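Local coordinates for minor capsid protein (Cafeteriavirus-dependent mavirus, PDB 6G42) that forms the pentons of the virophage capsid, a single jelly-roll protein that assembles as pentamers, probably at the icosahedral vertices, at residues Ser202-Glu216 with Asp229-Leu241. Numbering follows the deposited sequence.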
ATOM      1  N   SER C 202      18.404  14.277  -4.561  1.00 46.86           N
ATOM      2  CA  SER C 202      18.507  13.299  -3.476  1.00 44.91           C
ATOM      3  C   SER C 202      17.599  13.642  -2.296  1.00 43.09           C
ATOM      4  O   SER C 202      16.693  12.877  -1.970  1.00 41.98           O
ATOM      5  CB  SER C 202      19.955  13.202  -3.002  1.00 44.80           C
ATOM      6  OG  SER C 202      20.053  12.469  -1.792  1.00 44.06           O
ATOM      7  N   HIS C 203      17.856  14.795  -1.680  0.50 43.14           N
ATOM      8  CA  HIS C 203      17.164  15.237  -0.464  0.50 43.54           C
ATOM      9  C   HIS C 203      16.682  16.681  -0.605  0.50 43.47           C
ATOM     10  O   HIS C 203      17.211  17.435  -1.422  0.50 43.34           O
ATOM     11  CB  HIS C 203      18.104  15.149   0.744  0.50 43.63           C
ATOM     12  CG  HIS C 203      18.160  13.796   1.390  0.50 43.80           C
ATOM     13  ND1 HIS C 203      19.073  12.828   1.029  0.50 43.07           N
ATOM     14  CD2 HIS C 203      17.437  13.267   2.406  0.50 43.92           C
ATOM     15  CE1 HIS C 203      18.898  11.758   1.784  0.50 43.04           C
ATOM     16  NE2 HIS C 203      17.910  11.997   2.625  0.50 43.10           N
ATOM     17  N   ILE C 204      15.665  17.040   0.181  1.00 43.70           N
ATOM     18  CA  ILE C 204      15.193  18.424   0.327  1.00 42.72           C
ATOM     19  C   ILE C 204      15.171  18.677   1.827  1.00 43.20           C
ATOM     20  O   ILE C 204      14.551  17.924   2.582  1.00 39.80           O
ATOM     21  CB  ILE C 204      13.776  18.644  -0.253  1.00 42.93           C
ATOM     22  CG1 ILE C 204      13.778  18.441  -1.775  1.00 42.27           C
ATOM     23  CG2 ILE C 204      13.262  20.045   0.087  1.00 43.15           C
ATOM     24  CD1 ILE C 204      12.402  18.379  -2.402  1.00 41.43           C
ATOM     25  N   VAL C 205      15.825  19.757   2.234  1.00 45.35           N
ATOM     26  CA  VAL C 205      16.132  20.033   3.629  1.00 46.53           C
ATOM     27  C   VAL C 205      15.563  21.390   4.013  1.00 47.71           C
ATOM     28  O   VAL C 205      15.492  22.291   3.181  1.00 48.01           O
ATOM     29  CB  VAL C 205      17.668  20.045   3.824  1.00 48.39           C
ATOM     30  CG1 VAL C 205      18.079  20.645   5.164  1.00 50.02           C
ATOM     31  CG2 VAL C 205      18.237  18.641   3.680  1.00 48.02           C
ATOM     32  N   ILE C 206      15.157  21.516   5.276  1.00 50.76           N
ATOM     33  CA  ILE C 206      14.888  22.810   5.913  1.00 52.24           C
ATOM     34  C   ILE C 206      16.073  23.135   6.827  1.00 55.16           C
ATOM     35  O   ILE C 206      16.391  22.348   7.723  1.00 53.55           O
ATOM     36  CB  ILE C 206      13.595  22.782   6.754  1.00 51.54           C
ATOM     37  CG1 ILE C 206      12.384  22.539   5.850  1.00 51.65           C
ATOM     38  CG2 ILE C 206      13.423  24.090   7.528  1.00 51.75           C
ATOM     39  CD1 ILE C 206      11.082  22.296   6.585  1.00 51.78           C
ATOM     40  N   GLU C 207      16.704  24.291   6.597  1.00 58.94           N
ATOM     41  CA  GLU C 207      17.831  24.781   7.421  1.00 59.82           C
ATOM     42  C   GLU C 207      17.602  26.194   7.976  1.00 59.74           C
ATOM     43  O   GLU C 207      16.709  26.921   7.523  1.00 57.43           O
ATOM     44  CB  GLU C 207      19.167  24.690   6.657  1.00 60.31           C
ATOM     45  CG  GLU C 207      19.189  25.267   5.246  1.00 60.24           C
ATOM     46  CD  GLU C 207      20.489  24.978   4.500  1.00 61.84           C
ATOM     47  OE1 GLU C 207      21.112  23.913   4.716  1.00 64.30           O
ATOM     48  OE2 GLU C 207      20.892  25.815   3.671  1.00 63.33           O
ATOM     49  N   SER C 208      18.416  26.548   8.973  1.00 59.83           N
ATOM     50  CA  SER C 208      18.324  27.828   9.680  1.00 62.29           C
ATOM     51  C   SER C 208      19.706  28.337  10.072  1.00 65.24           C
ATOM     52  O   SER C 208      20.485  27.601  10.674  1.00 66.48           O
ATOM     53  CB  SER C 208      17.484  27.670  10.947  1.00 60.98           C
ATOM     54  OG  SER C 208      17.408  28.892  11.663  1.00 59.12           O
ATOM     55  N   ASN C 209      19.993  29.597   9.748  1.00 67.83           N
ATOM     56  CA  ASN C 209      21.270  30.232  10.142  1.00 69.58           C
ATOM     57  C   ASN C 209      21.294  30.792  11.580  1.00 66.91           C
ATOM     58  O   ASN C 209      22.376  30.967  12.141  1.00 66.25           O
ATOM     59  CB  ASN C 209      21.726  31.302   9.125  1.00 73.44           C
ATOM     60  CG  ASN C 209      20.662  32.352   8.828  1.00 79.87           C
ATOM     61  OD1 ASN C 209      19.733  32.562   9.607  1.00 88.85           O
ATOM     62  ND2 ASN C 209      20.797  33.015   7.682  1.00 80.33           N
ATOM     63  N   ASP C 210      20.125  31.059  12.168  1.00 65.78           N
ATOM     64  CA  ASP C 210      20.042  31.714  13.497  1.00 66.93           C
ATOM     65  C   ASP C 210      19.120  31.074  14.572  1.00 65.80           C
ATOM     66  O   ASP C 210      18.906  31.674  15.634  1.00 62.45           O
ATOM     67  CB  ASP C 210      19.674  33.191  13.308  1.00 70.03           C
ATOM     68  CG  ASP C 210      18.300  33.388  12.679  1.00 73.60           C
ATOM     69  OD1 ASP C 210      17.724  32.411  12.143  1.00 73.09           O
ATOM     70  OD2 ASP C 210      17.800  34.536  12.716  1.00 77.30           O
ATOM     71  N   LEU C 211      18.586  29.879  14.314  1.00 64.12           N
ATOM     72  CA  LEU C 211      17.810  29.148  15.325  1.00 61.64           C
ATOM     73  C   LEU C 211      18.782  28.421  16.250  1.00 61.18           C
ATOM     74  O   LEU C 211      19.588  27.627  15.767  1.00 60.51           O
ATOM     75  CB  LEU C 211      16.874  28.127  14.675  1.00 61.85           C
ATOM     76  CG  LEU C 211      15.980  27.281  15.599  1.00 60.56           C
ATOM     77  CD1 LEU C 211      14.924  28.116  16.302  1.00 59.79           C
ATOM     78  CD2 LEU C 211      15.309  26.177  14.802  1.00 60.54           C
ATOM     79  N   PRO C 212      18.719  28.685  17.575  1.00 60.81           N
ATOM     80  CA  PRO C 212      19.618  27.974  18.490  1.00 59.50           C
ATOM     81  C   PRO C 212      19.227  26.496  18.634  1.00 59.05           C
ATOM     82  O   PRO C 212      18.490  26.105  19.548  1.00 58.29           O
ATOM     83  CB  PRO C 212      19.488  28.755  19.802  1.00 60.89           C
ATOM     84  CG  PRO C 212      18.148  29.394  19.732  1.00 61.95           C
ATOM     85  CD  PRO C 212      17.888  29.679  18.283  1.00 60.97           C
ATOM     86  N   VAL C 213      19.731  25.703  17.696  1.00 57.50           N
ATOM     87  CA  VAL C 213      19.434  24.283  17.598  1.00 58.46           C
ATOM     88  C   VAL C 213      20.749  23.514  17.443  1.00 59.90           C
ATOM     89  O   VAL C 213      21.733  24.045  16.917  1.00 63.90           O
ATOM     90  CB  VAL C 213      18.460  24.008  16.420  1.00 57.53           C
ATOM     91  CG1 VAL C 213      19.127  24.232  15.068  1.00 57.19           C
ATOM     92  CG2 VAL C 213      17.877  22.609  16.502  1.00 57.43           C
ATOM     93  N   SER C 214      20.762  22.270  17.903  1.00 59.11           N
ATOM     94  CA  SER C 214      21.950  21.431  17.801  1.00 59.30           C
ATOM     95  C   SER C 214      22.258  21.128  16.338  1.00 60.80           C
ATOM     96  O   SER C 214      21.352  20.872  15.546  1.00 62.30           O
ATOM     97  CB  SER C 214      21.757  20.137  18.587  1.00 59.65           C
ATOM     98  OG  SER C 214      23.001  19.509  18.821  1.00 61.86           O
ATOM     99  N   TYR C 215      23.537  21.176  15.990  1.00 64.41           N
ATOM    100  CA  TYR C 215      23.992  20.950  14.623  1.00 66.57           C
ATOM    101  C   TYR C 215      24.124  19.450  14.403  1.00 61.39           C
ATOM    102  O   TYR C 215      24.343  18.706  15.346  1.00 60.73           O
ATOM    103  CB  TYR C 215      25.362  21.606  14.392  1.00 76.37           C
ATOM    104  CG  TYR C 215      25.374  23.131  14.295  1.00 86.42           C
ATOM    105  CD1 TYR C 215      24.938  23.935  15.360  1.00 92.08           C
ATOM    106  CD2 TYR C 215      25.863  23.776  13.148  1.00 89.67           C
ATOM    107  CE1 TYR C 215      24.966  25.323  15.275  1.00 93.83           C
ATOM    108  CE2 TYR C 215      25.895  25.164  13.058  1.00 92.29           C
ATOM    109  CZ  TYR C 215      25.445  25.932  14.123  1.00 95.76           C
ATOM    110  OH  TYR C 215      25.472  27.307  14.042  1.00100.22           O
ATOM    111  N   GLU C 216      23.983  19.017  13.155  1.00 60.85           N
ATOM    112  CA  GLU C 216      24.317  17.645  12.762  1.00 60.39           C
ATOM    113  C   GLU C 216      25.801  17.601  12.398  1.00 58.22           C
ATOM    114  O   GLU C 216      26.355  18.600  11.939  1.00 58.27           O
ATOM    115  CB  GLU C 216      23.470  17.170  11.568  1.00 61.60           C
ATOM    116  CG  GLU C 216      21.955  17.143  11.805  1.00 61.47           C
ATOM    117  CD  GLU C 216      21.197  16.261  10.810  1.00 59.68           C
ATOM    118  OE1 GLU C 216      21.724  15.968   9.720  1.00 58.76           O
ATOM    119  OE2 GLU C 216      20.056  15.853  11.106  1.00 58.30           O
ATOM    120  N   ASP C 229      35.753  18.458  11.535  1.00 70.05           N
ATOM    121  CA  ASP C 229      34.863  19.014  12.560  1.00 71.35           C
ATOM    122  C   ASP C 229      33.745  19.831  11.888  1.00 67.08           C
ATOM    123  O   ASP C 229      33.220  20.784  12.468  1.00 63.17           O
ATOM    124  CB  ASP C 229      35.660  19.857  13.572  1.00 74.98           C
ATOM    125  CG  ASP C 229      36.320  21.086  12.948  1.00 78.67           C
ATOM    126  OD1 ASP C 229      36.621  21.076  11.733  1.00 79.45           O
ATOM    127  OD2 ASP C 229      36.546  22.069  13.688  1.00 82.46           O
ATOM    128  N   ASN C 230      33.382  19.429  10.668  1.00 65.86           N
ATOM    129  CA  ASN C 230      32.364  20.112   9.878  1.00 65.27           C
ATOM    130  C   ASN C 230      30.985  19.840  10.483  1.00 66.53           C
ATOM    131  O   ASN C 230      30.692  18.712  10.891  1.00 68.33           O
ATOM    132  CB  ASN C 230      32.421  19.644   8.418  1.00 65.65           C
ATOM    133  CG  ASN C 230      31.605  20.525   7.471  1.00 70.23           C
ATOM    134  OD1 ASN C 230      31.022  21.538   7.867  1.00 75.62           O
ATOM    135  ND2 ASN C 230      31.560  20.131   6.204  1.00 69.94           N
ATOM    136  N   THR C 231      30.163  20.886  10.558  1.00 65.44           N
ATOM    137  CA  THR C 231      28.819  20.810  11.139  1.00 63.50           C
ATOM    138  C   THR C 231      27.808  21.562  10.277  1.00 63.93           C
ATOM    139  O   THR C 231      28.177  22.297   9.364  1.00 66.91           O
ATOM    140  CB  THR C 231      28.776  21.370  12.581  1.00 62.26           C
ATOM    141  OG1 THR C 231      29.129  22.757  12.585  1.00 62.50           O
ATOM    142  CG2 THR C 231      29.721  20.607  13.497  1.00 61.38           C
ATOM    143  N   GLY C 232      26.529  21.353  10.570  1.00 64.94           N
ATOM    144  CA  GLY C 232      25.444  22.033   9.864  1.00 63.87           C
ATOM    145  C   GLY C 232      24.098  21.908  10.558  1.00 62.47           C
ATOM    146  O   GLY C 232      23.826  20.916  11.236  1.00 60.83           O
ATOM    147  N   VAL C 233      23.257  22.925  10.372  1.00 63.35           N
ATOM    148  CA  VAL C 233      21.906  22.968  10.934  1.00 62.61           C
ATOM    149  C   VAL C 233      20.934  22.415   9.899  1.00 63.61           C
ATOM    150  O   VAL C 233      20.771  22.988   8.821  1.00 63.18           O
ATOM    151  CB  VAL C 233      21.497  24.401  11.319  1.00 62.32           C
ATOM    152  CG1 VAL C 233      20.075  24.437  11.864  1.00 62.22           C
ATOM    153  CG2 VAL C 233      22.469  24.967  12.349  1.00 63.50           C
ATOM    154  N   PHE C 234      20.322  21.284  10.239  1.00 64.89           N
ATOM    155  CA  PHE C 234      19.362  20.586   9.391  1.00 64.75           C
ATOM    156  C   PHE C 234      18.159  20.281  10.285  1.00 62.81           C
ATOM    157  O   PHE C 234      18.305  19.560  11.272  1.00 63.69           O
ATOM    158  CB  PHE C 234      19.953  19.267   8.873  1.00 68.03           C
ATOM    159  CG  PHE C 234      21.034  19.422   7.827  1.00 72.30           C
ATOM    160  CD1 PHE C 234      22.257  20.008   8.132  1.00 74.57           C
ATOM    161  CD2 PHE C 234      20.854  18.916   6.541  1.00 75.68           C
ATOM    162  CE1 PHE C 234      23.255  20.129   7.175  1.00 76.25           C
ATOM    163  CE2 PHE C 234      21.850  19.034   5.577  1.00 76.58           C
ATOM    164  CZ  PHE C 234      23.052  19.640   5.895  1.00 76.10           C
ATOM    165  N   LEU C 235      16.987  20.825   9.953  1.00 61.63           N
ATOM    166  CA  LEU C 235      15.759  20.615  10.751  1.00 61.16           C
ATOM    167  C   LEU C 235      14.894  19.424  10.313  1.00 58.38           C
ATOM    168  O   LEU C 235      14.197  18.835  11.136  1.00 53.37           O
ATOM    169  CB  LEU C 235      14.921  21.891  10.777  1.00 61.11           C
ATOM    170  CG  LEU C 235      15.627  23.140  11.310  1.00 62.19           C
ATOM    171  CD1 LEU C 235      14.609  24.254  11.499  1.00 62.08           C
ATOM    172  CD2 LEU C 235      16.373  22.889  12.611  1.00 62.52           C
ATOM    173  N   THR C 236      14.917  19.103   9.024  1.00 58.14           N
ATOM    174  CA  THR C 236      14.373  17.836   8.526  1.00 58.59           C
ATOM    175  C   THR C 236      15.043  17.467   7.200  1.00 56.74           C
ATOM    176  O   THR C 236      15.565  18.334   6.500  1.00 52.66           O
ATOM    177  CB  THR C 236      12.822  17.854   8.401  1.00 59.05           C
ATOM    178  OG1 THR C 236      12.329  16.522   8.174  1.00 56.51           O
ATOM    179  CG2 THR C 236      12.348  18.775   7.273  1.00 60.38           C
ATOM    180  N   ASN C 237      15.035  16.169   6.898  1.00 57.31           N
ATOM    181  CA  ASN C 237      15.573  15.605   5.662  1.00 57.78           C
ATOM    182  C   ASN C 237      14.466  14.858   4.957  1.00 54.04           C
ATOM    183  O   ASN C 237      14.110  13.755   5.375  1.00 56.90           O
ATOM    184  CB  ASN C 237      16.660  14.581   5.968  1.00 63.77           C
ATOM    185  CG  ASN C 237      17.996  15.206   6.248  1.00 71.31           C
ATOM    186  OD1 ASN C 237      18.096  16.177   6.996  1.00 77.46           O
ATOM    187  ND2 ASN C 237      19.049  14.625   5.674  1.00 78.16           N
ATOM    188  N   TYR C 238      13.920  15.443   3.903  1.00 49.50           N
ATOM    189  CA  TYR C 238      12.948  14.751   3.065  1.00 47.19           C
ATOM    190  C   TYR C 238      13.710  14.094   1.926  1.00 45.73           C
ATOM    191  O   TYR C 238      14.359  14.779   1.149  1.00 44.39           O
ATOM    192  CB  TYR C 238      11.910  15.730   2.520  1.00 46.56           C
ATOM    193  CG  TYR C 238      10.882  15.096   1.620  1.00 45.87           C
ATOM    194  CD1 TYR C 238       9.738  14.510   2.148  1.00 46.77           C
ATOM    195  CD2 TYR C 238      11.047  15.084   0.238  1.00 45.42           C
ATOM    196  CE1 TYR C 238       8.788  13.927   1.325  1.00 46.83           C
ATOM    197  CE2 TYR C 238      10.104  14.500  -0.592  1.00 45.86           C
ATOM    198  CZ  TYR C 238       8.974  13.924  -0.043  1.00 46.10           C
ATOM    199  OH  TYR C 238       8.031  13.343  -0.855  1.00 47.74           O
ATOM    200  N   LYS C 239      13.644  12.770   1.848  1.00 45.48           N
ATOM    201  CA  LYS C 239      14.173  12.039   0.707  1.00 45.46           C
ATOM    202  C   LYS C 239      13.227  12.196  -0.475  1.00 45.13           C
ATOM    203  O   LYS C 239      12.030  11.962  -0.341  1.00 46.36           O
ATOM    204  CB  LYS C 239      14.327  10.555   1.038  1.00 46.02           C
ATOM    205  CG  LYS C 239      15.039   9.739  -0.035  1.00 46.75           C
ATOM    206  CD  LYS C 239      16.519  10.071  -0.070  1.00 47.88           C
ATOM    207  CE  LYS C 239      17.219   9.506  -1.285  1.00 47.90           C
ATOM    208  NZ  LYS C 239      18.590  10.074  -1.353  1.00 48.61           N
ATOM    209  N   TYR C 240      13.771  12.579  -1.627  1.00 45.55           N
ATOM    210  CA  TYR C 240      12.985  12.741  -2.846  1.00 45.89           C
ATOM    211  C   TYR C 240      13.171  11.550  -3.790  1.00 47.61           C
ATOM    212  O   TYR C 240      14.258  10.982  -3.883  1.00 48.64           O
ATOM    213  CB  TYR C 240      13.359  14.047  -3.543  1.00 44.54           C
ATOM    214  CG  TYR C 240      12.530  14.326  -4.771  1.00 44.54           C
ATOM    215  CD1 TYR C 240      11.219  14.786  -4.665  1.00 44.27           C
ATOM    216  CD2 TYR C 240      13.050  14.105  -6.047  1.00 44.64           C
ATOM    217  CE1 TYR C 240      10.449  15.029  -5.799  1.00 44.95           C
ATOM    218  CE2 TYR C 240      12.294  14.341  -7.180  1.00 44.78           C
ATOM    219  CZ  TYR C 240      10.994  14.800  -7.056  1.00 45.50           C
ATOM    220  OH  TYR C 240      10.255  15.033  -8.191  1.00 45.56           O
ATOM    221  N   LEU C 241      12.089  11.178  -4.467  1.00 50.00           N
ATOM    222  CA  LEU C 241      12.097  10.134  -5.492  1.00 52.57           C
ATOM    223  C   LEU C 241      11.315  10.626  -6.716  1.00 51.96           C
ATOM    224  O   LEU C 241      10.195  11.120  -6.579  1.00 51.91           O
ATOM    225  CB  LEU C 241      11.460   8.858  -4.950  1.00 54.61           C
ATOM    226  CG  LEU C 241      12.092   8.267  -3.685  1.00 57.95           C
ATOM    227  CD1 LEU C 241      11.170   7.222  -3.073  1.00 60.19           C
ATOM    228  CD2 LEU C 241      13.462   7.673  -3.977  1.00 57.01           C
TER
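Lys239 leaves its strand with CG trans to the backbone N (chi1 -173°) and then kinks at chi2 (72°), which carries NZ on to Ser202 and, in the His203 conformer given here, lays CD over one face of that ring, offset toward its rim and 3.7 Å from the centroid, a CH-pi contact. His203 and Lys239 are a non-hydrogen-bonded pair between antiparallel strands 202-207 and 236-239, part of a jelly-roll sheet that continues through strand 272-281; opposite Tyr280, Ser202 and His203 form a classic beta bulge. Ile204 and Tyr238 are the regular hydrogen-bonded pair, Ile204 N reaching Tyr238 O at 2.8 Å and Tyr238 N returning to Ile204 O. Further along, the register shifts: the bond from Ile206 N to Thr236 O is weak, while Leu235 N meets Ile206 O at 2.8 Å. Leu235 then drops its two methyl branches among Ile206, Leu211 and Val213, with Leu51 of strand 49-62 beside them in the interior of the jelly roll. On the other face, Val205 CG1 meets Phe234 CD2 obliquely. Beyond the loop that follows Glu207, Glu216 and Gly232 form a hydrogen-bonded antiparallel pair, and Val233 CG2 stands over the centre of the Tyr215 ring, 3.5 Å from its centroid. The Glu216 carboxylate runs beside Phe234 CB; OE2 forms a salt bridge with Lys300 and OE1 a hydrogen bond with Asn12, both of a second subunit. Gln298 NE2 of that subunit hydrogen-bonds to Ser202 OG, which also accepts a 2.8 Å hydrogen bond from Lys239 NZ.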